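PDB 1WVG: CDP-glucose 4,6-dehydratase from Salmonella enterica subsp. enterica serovar Typhi, which converts CDP-D-glucose to CDP-4-dehydro-6-deoxy-D-glucose and water with the help of NAD(+), a step on the way to the sugars of the lipopolysaccharide O-antigen. Local coordinates for residues D205-D210 and E273-K278; N195-G200 and W320-T325; T281-D286 and K331-W336. All blocks are in the same frame, centred on the assembly; numbering follows the deposited sequence.

Interaction 1 (D205-D210 and E273-K278); sequences DRLIPD and EFIVDK. With CXY (cytidine-5'-diphospho-beta-D-xylose), chain D; APR (adenosine-5-diphosphoribose), chain C.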
# COMPACT_ATOMS: atom_id res chain seq x y z
N ASP A 205 -11.19 -10.76 32.33
CA ASP A 205 -11.60 -11.17 31.00
C ASP A 205 -10.54 -11.83 30.13
O ASP A 205 -10.83 -12.23 28.99
CB ASP A 205 -12.31 -10.03 30.27
CG ASP A 205 -13.69 -9.80 30.80
OD1 ASP A 205 -14.39 -10.70 31.25
OD2 ASP A 205 -14.03 -8.54 30.74
N ARG A 206 -9.32 -11.97 30.63
CA ARG A 206 -8.29 -12.59 29.80
C ARG A 206 -8.58 -14.06 29.80
O ARG A 206 -9.14 -14.57 30.76
CB ARG A 206 -6.86 -12.23 30.19
CG ARG A 206 -6.52 -10.73 30.01
CD ARG A 206 -5.00 -10.53 30.07
NE ARG A 206 -4.57 -9.17 29.83
CZ ARG A 206 -3.47 -8.63 30.38
NH1 ARG A 206 -2.66 -9.29 31.20
NH2 ARG A 206 -3.16 -7.37 30.09
N LEU A 207 -8.24 -14.72 28.71
CA LEU A 207 -8.52 -16.12 28.50
C LEU A 207 -8.01 -17.14 29.50
O LEU A 207 -8.77 -17.89 30.09
CB LEU A 207 -8.13 -16.54 27.08
CG LEU A 207 -8.53 -17.98 26.78
CD1 LEU A 207 -10.06 -18.08 26.70
CD2 LEU A 207 -7.84 -18.45 25.49
N ILE A 208 -6.71 -17.17 29.65
CA ILE A 208 -6.06 -18.11 30.55
C ILE A 208 -6.42 -17.86 32.01
O ILE A 208 -6.70 -18.81 32.74
CB ILE A 208 -4.57 -18.05 30.35
CG1 ILE A 208 -4.28 -18.61 28.96
CG2 ILE A 208 -3.93 -18.87 31.45
CD1 ILE A 208 -4.39 -20.15 28.92
N PRO A 209 -6.42 -16.60 32.43
CA PRO A 209 -6.80 -16.37 33.80
C PRO A 209 -8.21 -16.88 34.00
O PRO A 209 -8.46 -17.58 34.99
CB PRO A 209 -6.65 -14.86 34.11
CG PRO A 209 -5.65 -14.37 33.09
CD PRO A 209 -5.72 -15.37 31.94
N ASP A 210 -9.08 -16.54 33.04
CA ASP A 210 -10.48 -16.95 33.03
C ASP A 210 -10.57 -18.45 33.19
O ASP A 210 -11.36 -18.98 33.95
CB ASP A 210 -11.25 -16.56 31.73
CG ASP A 210 -11.90 -15.19 31.71
OD1 ASP A 210 -11.71 -14.33 32.56
OD2 ASP A 210 -12.70 -14.99 30.70
N GLU A 273 -10.20 -21.93 20.96
CA GLU A 273 -10.64 -23.29 21.18
C GLU A 273 -9.49 -24.25 21.42
O GLU A 273 -9.48 -25.09 22.32
CB GLU A 273 -11.54 -23.74 20.02
CG GLU A 273 -11.78 -25.26 20.00
CD GLU A 273 -12.99 -25.61 19.19
OE1 GLU A 273 -13.35 -24.95 18.23
OE2 GLU A 273 -13.58 -26.69 19.64
N PHE A 274 -8.48 -24.14 20.59
CA PHE A 274 -7.36 -25.02 20.75
C PHE A 274 -6.80 -24.92 22.14
O PHE A 274 -6.42 -25.88 22.81
CB PHE A 274 -6.25 -24.55 19.79
CG PHE A 274 -4.96 -25.26 20.09
CD1 PHE A 274 -4.65 -26.45 19.42
CD2 PHE A 274 -4.05 -24.77 21.03
CE1 PHE A 274 -3.47 -27.15 19.69
CE2 PHE A 274 -2.88 -25.47 21.33
CZ PHE A 274 -2.59 -26.66 20.65
N ILE A 275 -6.64 -23.70 22.57
CA ILE A 275 -6.05 -23.50 23.88
C ILE A 275 -6.90 -24.08 24.98
O ILE A 275 -6.41 -24.83 25.83
CB ILE A 275 -5.74 -22.03 24.15
CG1 ILE A 275 -4.40 -21.71 23.47
CG2 ILE A 275 -5.60 -21.80 25.65
CD1 ILE A 275 -4.48 -20.42 22.67
N VAL A 276 -8.18 -23.72 24.97
CA VAL A 276 -9.04 -24.22 26.01
C VAL A 276 -9.07 -25.74 25.99
O VAL A 276 -9.01 -26.38 27.03
CB VAL A 276 -10.42 -23.60 25.94
CG1 VAL A 276 -11.11 -24.12 24.70
CG2 VAL A 276 -11.18 -24.04 27.18
N ASP A 277 -9.13 -26.35 24.79
CA ASP A 277 -9.15 -27.80 24.73
C ASP A 277 -7.91 -28.41 25.37
O ASP A 277 -7.89 -29.41 26.12
CB ASP A 277 -9.36 -28.27 23.27
CG ASP A 277 -10.80 -28.33 22.85
OD1 ASP A 277 -11.74 -28.17 23.60
OD2 ASP A 277 -10.95 -28.52 21.57
N LYS A 278 -6.81 -27.78 25.06
CA LYS A 278 -5.55 -28.27 25.59
C LYS A 278 -5.46 -28.15 27.13
O LYS A 278 -5.00 -29.05 27.88
CB LYS A 278 -4.41 -27.57 24.86
CG LYS A 278 -3.07 -28.27 25.11
CD LYS A 278 -3.10 -29.78 24.86
CE LYS A 278 -2.07 -30.25 23.83
NZ LYS A 278 -2.62 -31.19 22.84
O1B CXY D . -6.34 -10.19 23.00
PB CXY D . -6.77 -9.54 24.30
O2B CXY D . -8.10 -8.84 24.23
O1' CXY D . -5.61 -8.48 24.79
O3A CXY D . -6.72 -10.81 25.18
PA CXY D . -7.90 -11.69 25.90
O1A CXY D . -7.18 -12.74 26.67
O2A CXY D . -8.79 -10.84 26.72
O5D CXY D . -8.70 -12.24 24.63
C5D CXY D . -8.11 -13.30 23.87
C4D CXY D . -9.17 -13.91 22.99
O4D CXY D . -9.87 -14.91 23.76
C3D CXY D . -10.22 -12.97 22.39
O3D CXY D . -10.69 -13.32 21.04
C2D CXY D . -11.31 -13.14 23.46
O2D CXY D . -12.57 -12.77 22.90
C1D CXY D . -11.24 -14.64 23.68
N1 CXY D . -11.86 -15.09 24.92
C6 CXY D . -11.39 -14.63 26.15
C5 CXY D . -11.90 -15.02 27.29
C4 CXY D . -13.00 -15.92 27.34
N3 CXY D . -13.43 -16.35 26.08
C2 CXY D . -12.92 -15.97 24.85
N4 CXY D . -13.56 -16.31 28.36
O2 CXY D . -13.37 -16.38 23.77
C1' CXY D . -4.57 -9.09 25.54
C2' CXY D . -4.21 -8.11 26.63
C3' CXY D . -3.73 -6.85 25.94
C4' CXY D . -2.52 -7.16 25.06
C5' CXY D . -2.88 -8.25 24.06
O2' CXY D . -5.36 -7.77 27.45
O3' CXY D . -3.30 -5.89 26.93
O4' CXY D . -2.09 -5.97 24.39
O5' CXY D . -3.40 -9.40 24.74
N1 APR C . -0.47 5.19 36.48
C2 APR C . 0.51 4.30 36.78
N3 APR C . 0.52 3.02 36.59
C4 APR C . -0.62 2.59 35.99
C5 APR C . -1.68 3.34 35.61
C6 APR C . -1.61 4.74 35.89
N6 APR C . -2.52 5.67 35.56
N7 APR C . -2.65 2.55 35.01
C8 APR C . -2.15 1.32 35.06
N9 APR C . -0.92 1.29 35.65
C1' APR C . -0.05 0.16 35.91
C2' APR C . -0.70 -0.81 36.86
O2' APR C . -0.65 -0.30 38.20
C3' APR C . 0.21 -2.02 36.63
O3' APR C . 1.50 -1.98 37.27
O4' APR C . 0.09 -0.58 34.74
C4' APR C . 0.36 -1.94 35.09
C5' APR C . -0.66 -2.73 34.32
O5' APR C . -0.37 -4.13 34.55
PA APR C . -1.44 -5.30 34.19
O1A APR C . -2.89 -4.83 34.29
O2A APR C . -0.98 -6.60 34.88
O3A APR C . -1.19 -5.47 32.64
PB APR C . 0.06 -6.23 31.93
O1B APR C . -0.51 -7.49 31.32
O2B APR C . 1.27 -6.31 32.83
O5D APR C . 0.44 -5.13 30.84
C5D APR C . 1.73 -4.51 30.94
O4D APR C . 2.14 -4.51 28.49
O1D APR C . 0.61 -5.54 27.05
C1D APR C . 1.10 -4.28 27.58
O2D APR C . -0.79 -2.72 27.61
C2D APR C . 0.00 -3.64 28.39
O3D APR C . 1.19 -1.59 28.67
C3D APR C . 0.78 -2.77 29.36
C4D APR C . 1.94 -3.68 29.69
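L207 and I208, in the first turn of helix 207-216, meet a single methyl of I275 on helix 272-283. I275 CG2 lies 4.0 Å from L207 CD2 and 3.9 Å from I208 CD1. With CG2 anti to the backbone N, I275 presents this methyl to both side chains, which meet it from directions roughly 80° apart. W232 touches both L207 and I275.

No hydrogen bond joins the two segments; the polar groups of R206, L207 and D210 turn to the ligands. L207 N donates to the alpha-phosphate oxygen O1A of CXY (3.0 Å, 162°), a backbone N-H at the start of a helix meeting an anion. D210 OD2 accepts from the cytosine amino N4 of CXY at 2.8 Å, while L207 CD1 packs 3.6 Å from ring atom C5 of the same base. R206, at the N-cap position, sends out a chain extended from CG to NE. Its NE bonds the xylose O2' of CXY, and NH1 and NH2 converge on the diphosphate oxygen O1B of APR, at 2.8 Å from NH1. D201 forms a salt bridge to NH1.

The D210 bond is consistent with recognition of the amino group that distinguishes cytosine from uracil, R206 ties the sugar end of CXY to the diphosphate of the bound ADP-ribose, and the purely apolar side of the helix start joins it to helix 272-283.

Interaction 2 (N195-G200 and W320-T325); sequences NVIGGG and WGLTET. With CXY (cytidine-5'-diphospho-beta-D-xylose), chain D.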
# COMPACT_ATOMS: atom_id res chain seq x y z
N ASN A 195 0.19 -11.96 22.71
CA ASN A 195 -0.71 -12.16 23.83
C ASN A 195 0.07 -12.98 24.84
O ASN A 195 0.29 -14.15 24.57
CB ASN A 195 -1.97 -12.92 23.43
CG ASN A 195 -3.02 -11.95 22.93
OD1 ASN A 195 -2.74 -11.12 22.07
ND2 ASN A 195 -4.26 -12.07 23.43
N VAL A 196 0.53 -12.35 25.94
CA VAL A 196 1.31 -13.01 26.97
C VAL A 196 0.42 -13.79 27.90
O VAL A 196 -0.58 -13.29 28.39
CB VAL A 196 2.13 -12.08 27.88
CG1 VAL A 196 3.34 -11.57 27.14
CG2 VAL A 196 1.31 -10.91 28.40
N ILE A 197 0.83 -15.02 28.13
CA ILE A 197 0.16 -15.92 29.03
C ILE A 197 1.24 -16.49 29.90
O ILE A 197 2.35 -16.74 29.43
CB ILE A 197 -0.59 -17.00 28.25
CG1 ILE A 197 0.33 -17.65 27.22
CG2 ILE A 197 -1.75 -16.34 27.54
CD1 ILE A 197 -0.12 -19.05 26.77
N GLY A 198 0.97 -16.67 31.18
CA GLY A 198 2.00 -17.25 32.05
C GLY A 198 1.43 -17.44 33.46
O GLY A 198 0.31 -16.99 33.75
N GLY A 199 2.18 -18.10 34.34
CA GLY A 199 1.64 -18.22 35.69
C GLY A 199 1.63 -16.81 36.31
O GLY A 199 2.52 -16.00 36.02
N GLY A 200 0.64 -16.49 37.15
CA GLY A 200 0.66 -15.17 37.80
C GLY A 200 -0.17 -14.03 37.23
O GLY A 200 0.07 -12.88 37.65
N TRP A 320 10.10 -21.12 24.00
CA TRP A 320 9.14 -22.17 24.23
C TRP A 320 7.98 -22.23 23.28
O TRP A 320 7.53 -21.22 22.76
CB TRP A 320 8.55 -22.06 25.62
CG TRP A 320 9.63 -22.29 26.62
CD1 TRP A 320 10.72 -23.08 26.45
CD2 TRP A 320 9.69 -21.77 27.93
NE1 TRP A 320 11.48 -23.10 27.59
CE2 TRP A 320 10.87 -22.29 28.52
CE3 TRP A 320 8.87 -20.92 28.65
CZ2 TRP A 320 11.24 -21.97 29.81
CZ3 TRP A 320 9.22 -20.61 29.94
CH2 TRP A 320 10.40 -21.12 30.50
N GLY A 321 7.49 -23.44 23.13
CA GLY A 321 6.30 -23.71 22.32
C GLY A 321 5.01 -23.54 23.15
O GLY A 321 4.98 -23.57 24.40
N LEU A 322 3.92 -23.33 22.40
CA LEU A 322 2.60 -23.14 22.97
C LEU A 322 2.26 -24.27 23.94
O LEU A 322 1.78 -24.13 25.07
CB LEU A 322 1.57 -23.03 21.82
CG LEU A 322 0.17 -22.79 22.36
CD1 LEU A 322 0.24 -21.68 23.39
CD2 LEU A 322 -0.79 -22.36 21.26
N THR A 323 2.49 -25.47 23.49
CA THR A 323 2.15 -26.54 24.38
C THR A 323 2.97 -26.55 25.66
O THR A 323 2.47 -26.77 26.77
CB THR A 323 2.22 -27.86 23.61
OG1 THR A 323 1.43 -27.69 22.45
CG2 THR A 323 1.65 -28.99 24.47
N GLU A 324 4.26 -26.33 25.49
CA GLU A 324 5.16 -26.33 26.62
C GLU A 324 4.74 -25.21 27.54
O GLU A 324 4.58 -25.35 28.76
CB GLU A 324 6.60 -26.12 26.10
CG GLU A 324 7.39 -25.14 26.97
CD GLU A 324 8.16 -25.85 28.05
OE1 GLU A 324 7.63 -26.29 29.06
OE2 GLU A 324 9.44 -25.92 27.78
N THR A 325 4.50 -24.09 26.89
CA THR A 325 4.04 -22.94 27.58
C THR A 325 2.77 -23.31 28.40
O THR A 325 2.76 -23.17 29.62
CB THR A 325 3.90 -21.82 26.54
OG1 THR A 325 5.22 -21.36 26.24
CG2 THR A 325 3.00 -20.69 27.05
O1B CXY D . -6.34 -10.19 23.00
PB CXY D . -6.77 -9.54 24.30
O2B CXY D . -8.10 -8.84 24.23
O1' CXY D . -5.61 -8.48 24.79
O3A CXY D . -6.72 -10.81 25.18
PA CXY D . -7.90 -11.69 25.90
O1A CXY D . -7.18 -12.74 26.67
O2A CXY D . -8.79 -10.84 26.72
O5D CXY D . -8.70 -12.24 24.63
C5D CXY D . -8.11 -13.30 23.87
C4D CXY D . -9.17 -13.91 22.99
O4D CXY D . -9.87 -14.91 23.76
C3D CXY D . -10.22 -12.97 22.39
O3D CXY D . -10.69 -13.32 21.04
C2D CXY D . -11.31 -13.14 23.46
O2D CXY D . -12.57 -12.77 22.90
C1D CXY D . -11.24 -14.64 23.68
N1 CXY D . -11.86 -15.09 24.92
C6 CXY D . -11.39 -14.63 26.15
C5 CXY D . -11.90 -15.02 27.29
C4 CXY D . -13.00 -15.92 27.34
N3 CXY D . -13.43 -16.35 26.08
C2 CXY D . -12.92 -15.97 24.85
N4 CXY D . -13.56 -16.31 28.36
O2 CXY D . -13.37 -16.38 23.77
C1' CXY D . -4.57 -9.09 25.54
C2' CXY D . -4.21 -8.11 26.63
C3' CXY D . -3.73 -6.85 25.94
C4' CXY D . -2.52 -7.16 25.06
C5' CXY D . -2.88 -8.25 24.06
O2' CXY D . -5.36 -7.77 27.45
O3' CXY D . -3.30 -5.89 26.93
O4' CXY D . -2.09 -5.97 24.39
O5' CXY D . -3.40 -9.40 24.74
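A small, buried, wholly apolar contact joins I197, at the end of strand 187-197 in the parallel sheet of the Rossmann fold, to L322 and T325 in the first turn of helix 322-337. The two segments bury 97 Å² in all and exchange no hydrogen bond, so the evidence is the meeting of methyl groups.

The tighter touch is between I197 CD1 and T325 CG2, 3.5 Å apart, with the two side chains crossing at about a right angle. I197 carries CG1 between its backbone N and carbonyl carbon (chi1 50°), and the rest of the chain runs on extended, delivering CD1 to the helix. With CG2 anti to its backbone N, T325 turns its methyl to I197 and its OG1 away from that touch. A looser touch joins I197 CD1 to L322 CD1 at 4.3 Å. G321, at the N-cap position, closes the first helical turn through its O, which accepts from T325 N.

Two residues earlier on the strand, N195 serves the substrate site. Its ND2 donates to the beta-phosphate oxygen O1B of CXY at 2.8 Å and 164°. The end of one strand therefore binds ligand with N195 and packs a helix with I197.

Strand 232-234 runs beside strand 187-197, with backbone bonds from I197 to Q233 and V235. Its W232 touches both N195 and L322, its H234 touches T325, and L322 also leans on F274 of helix 272-283.

Interaction 3 (T281-D286 and K331-W336); sequences TLWGDD and KWHKAW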
# COMPACT_ATOMS: atom_id res chain seq x y z
N THR A 281 -7.43 -30.59 29.00
CA THR A 281 -6.62 -31.76 29.05
C THR A 281 -5.49 -31.68 30.08
O THR A 281 -5.25 -32.63 30.83
CB THR A 281 -6.06 -31.93 27.64
OG1 THR A 281 -7.08 -32.42 26.80
CG2 THR A 281 -4.83 -32.83 27.66
N LEU A 282 -4.79 -30.55 30.09
CA LEU A 282 -3.69 -30.32 30.98
C LEU A 282 -4.12 -30.33 32.42
O LEU A 282 -3.42 -30.84 33.29
CB LEU A 282 -3.18 -28.92 30.64
CG LEU A 282 -2.23 -29.01 29.47
CD1 LEU A 282 -1.57 -27.65 29.26
CD2 LEU A 282 -1.14 -30.02 29.83
N TRP A 283 -5.29 -29.72 32.68
CA TRP A 283 -5.82 -29.64 34.04
C TRP A 283 -6.32 -30.98 34.50
O TRP A 283 -5.85 -31.55 35.47
CB TRP A 283 -6.98 -28.66 34.13
CG TRP A 283 -7.33 -28.32 35.56
CD1 TRP A 283 -8.31 -28.92 36.30
CD2 TRP A 283 -6.72 -27.31 36.42
NE1 TRP A 283 -8.36 -28.35 37.55
CE2 TRP A 283 -7.40 -27.37 37.65
CE3 TRP A 283 -5.68 -26.38 36.26
CZ2 TRP A 283 -7.05 -26.50 38.70
CZ3 TRP A 283 -5.34 -25.53 37.30
CH2 TRP A 283 -6.02 -25.60 38.52
N GLY A 284 -7.28 -31.49 33.75
CA GLY A 284 -7.88 -32.77 34.06
C GLY A 284 -9.03 -32.56 35.04
O GLY A 284 -9.76 -31.57 34.91
N ASP A 285 -9.17 -33.47 36.00
CA ASP A 285 -10.17 -33.45 37.06
C ASP A 285 -11.45 -32.68 36.80
O ASP A 285 -11.77 -31.66 37.48
CB ASP A 285 -9.59 -33.02 38.42
CG ASP A 285 -8.16 -33.44 38.65
OD1 ASP A 285 -7.82 -34.62 38.80
OD2 ASP A 285 -7.35 -32.42 38.70
N ASP A 286 -12.21 -33.22 35.84
CA ASP A 286 -13.51 -32.68 35.48
C ASP A 286 -13.51 -31.49 34.53
O ASP A 286 -14.57 -31.19 33.94
CB ASP A 286 -14.38 -32.26 36.69
CG ASP A 286 -14.31 -33.08 37.98
OD1 ASP A 286 -14.03 -34.27 38.01
OD2 ASP A 286 -14.64 -32.35 39.03
N LYS A 331 1.33 -26.06 35.71
CA LYS A 331 2.18 -26.43 36.77
C LYS A 331 2.26 -25.30 37.74
O LYS A 331 2.11 -25.51 38.93
CB LYS A 331 3.56 -26.75 36.25
CG LYS A 331 3.62 -28.22 35.89
CD LYS A 331 4.92 -28.69 35.25
CE LYS A 331 4.69 -29.96 34.45
NZ LYS A 331 5.85 -30.35 33.62
N TRP A 332 2.50 -24.11 37.21
CA TRP A 332 2.64 -22.93 38.07
C TRP A 332 1.41 -22.68 38.91
O TRP A 332 1.47 -22.48 40.13
CB TRP A 332 3.08 -21.64 37.32
CG TRP A 332 3.56 -20.46 38.14
CD1 TRP A 332 4.87 -20.01 38.31
CD2 TRP A 332 2.75 -19.54 38.89
NE1 TRP A 332 4.93 -18.87 39.09
CE2 TRP A 332 3.63 -18.57 39.45
CE3 TRP A 332 1.38 -19.47 39.14
CZ2 TRP A 332 3.13 -17.57 40.27
CZ3 TRP A 332 0.91 -18.45 39.93
CH2 TRP A 332 1.77 -17.51 40.48
N HIS A 333 0.27 -22.67 38.25
CA HIS A 333 -0.96 -22.41 38.94
C HIS A 333 -1.22 -23.37 40.10
O HIS A 333 -1.59 -22.97 41.21
CB HIS A 333 -2.13 -22.34 37.97
CG HIS A 333 -3.24 -21.55 38.53
ND1 HIS A 333 -3.15 -20.17 38.65
CD2 HIS A 333 -4.46 -21.97 38.98
CE1 HIS A 333 -4.32 -19.77 39.17
NE2 HIS A 333 -5.13 -20.83 39.37
N LYS A 334 -1.03 -24.65 39.83
CA LYS A 334 -1.24 -25.68 40.82
C LYS A 334 -0.28 -25.54 42.00
O LYS A 334 -0.71 -25.60 43.15
CB LYS A 334 -1.21 -27.06 40.18
CG LYS A 334 -2.40 -27.27 39.27
CD LYS A 334 -2.51 -28.69 38.71
CE LYS A 334 -3.88 -28.99 38.09
NZ LYS A 334 -4.06 -30.41 37.74
N ALA A 335 1.01 -25.34 41.72
CA ALA A 335 1.97 -25.18 42.80
C ALA A 335 1.53 -24.10 43.78
O ALA A 335 1.61 -24.23 45.00
CB ALA A 335 3.34 -24.85 42.24
N TRP A 336 1.05 -23.03 43.19
CA TRP A 336 0.58 -21.90 43.92
C TRP A 336 -0.53 -22.35 44.82
O TRP A 336 -0.59 -22.05 46.01
CB TRP A 336 -0.02 -20.90 42.92
CG TRP A 336 -0.69 -19.78 43.63
CD1 TRP A 336 -0.07 -18.97 44.54
CD2 TRP A 336 -2.06 -19.36 43.57
NE1 TRP A 336 -0.96 -18.05 45.02
CE2 TRP A 336 -2.19 -18.26 44.45
CE3 TRP A 336 -3.18 -19.78 42.84
CZ2 TRP A 336 -3.41 -17.61 44.65
CZ3 TRP A 336 -4.37 -19.12 43.02
CH2 TRP A 336 -4.49 -18.05 43.91
O HOH W 1 -1.74 -31.81 36.05
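K334, on helix 322-337, reaches along one face of the W283 indole toward the C-terminal end of helix 272-283. From CB, directed at the other segment, the chain leaves with CG anti to the carbonyl carbon (chi1 -68°) and continues extended to NZ. CG comes first to the rim of the six-membered ring, 3.9 Å from W283 CZ3. CE then sits over that ring, 3.6 Å from its centroid and only 10° off the normal, a CH-pi contact. At the tip, NZ stands above the five-membered ring, 4.4 Å from its centroid, in a cation-pi interaction.

NZ also donates to W283 O at 3.1 Å, approaching in the carbonyl plane on a lone pair with a C=O...N angle of 129°. A water takes a further hydrogen bond from NZ and gives a weak one to L282 O. The salt bridge to D285 is long, 4.0 Å from NZ to OD2, and D285 is poorly ordered.

H333 meets the indole differently: its CD2 lies 4.0 Å from W283 CH2, the two rings touching edge to edge near their planes. L212 of helix 207-216 touches both W283 and H333, and F215 meets the W283 ring.

One lysine thus combines apolar and charged contacts on the same tryptophan. Its ammonium bonds the carbonyl of the last helical residue before G284, where the positive charge would probably be favoured by the helix C-terminus.

Interactions 1 and 2 are buried and rest on methyl groups, whereas interaction 3 is partly exposed, lies farther from the centre of the chain and adds charge, water and ring contacts. Helix 272-283 serves interactions 1 and 3, and helix 322-337 serves interactions 2 and 3. The first two contacts pack on each other, I208 CG1 lying 3.7 Å from I197 CG2 and F274 CE2 the same distance from L322 CD2. Both also place polar groups on CXY, unlike interaction 3. Interactions 2 and 3 meet where W332 packs on G199 and G200, while 1 and 3 adjoin in sequence along helix 272-283.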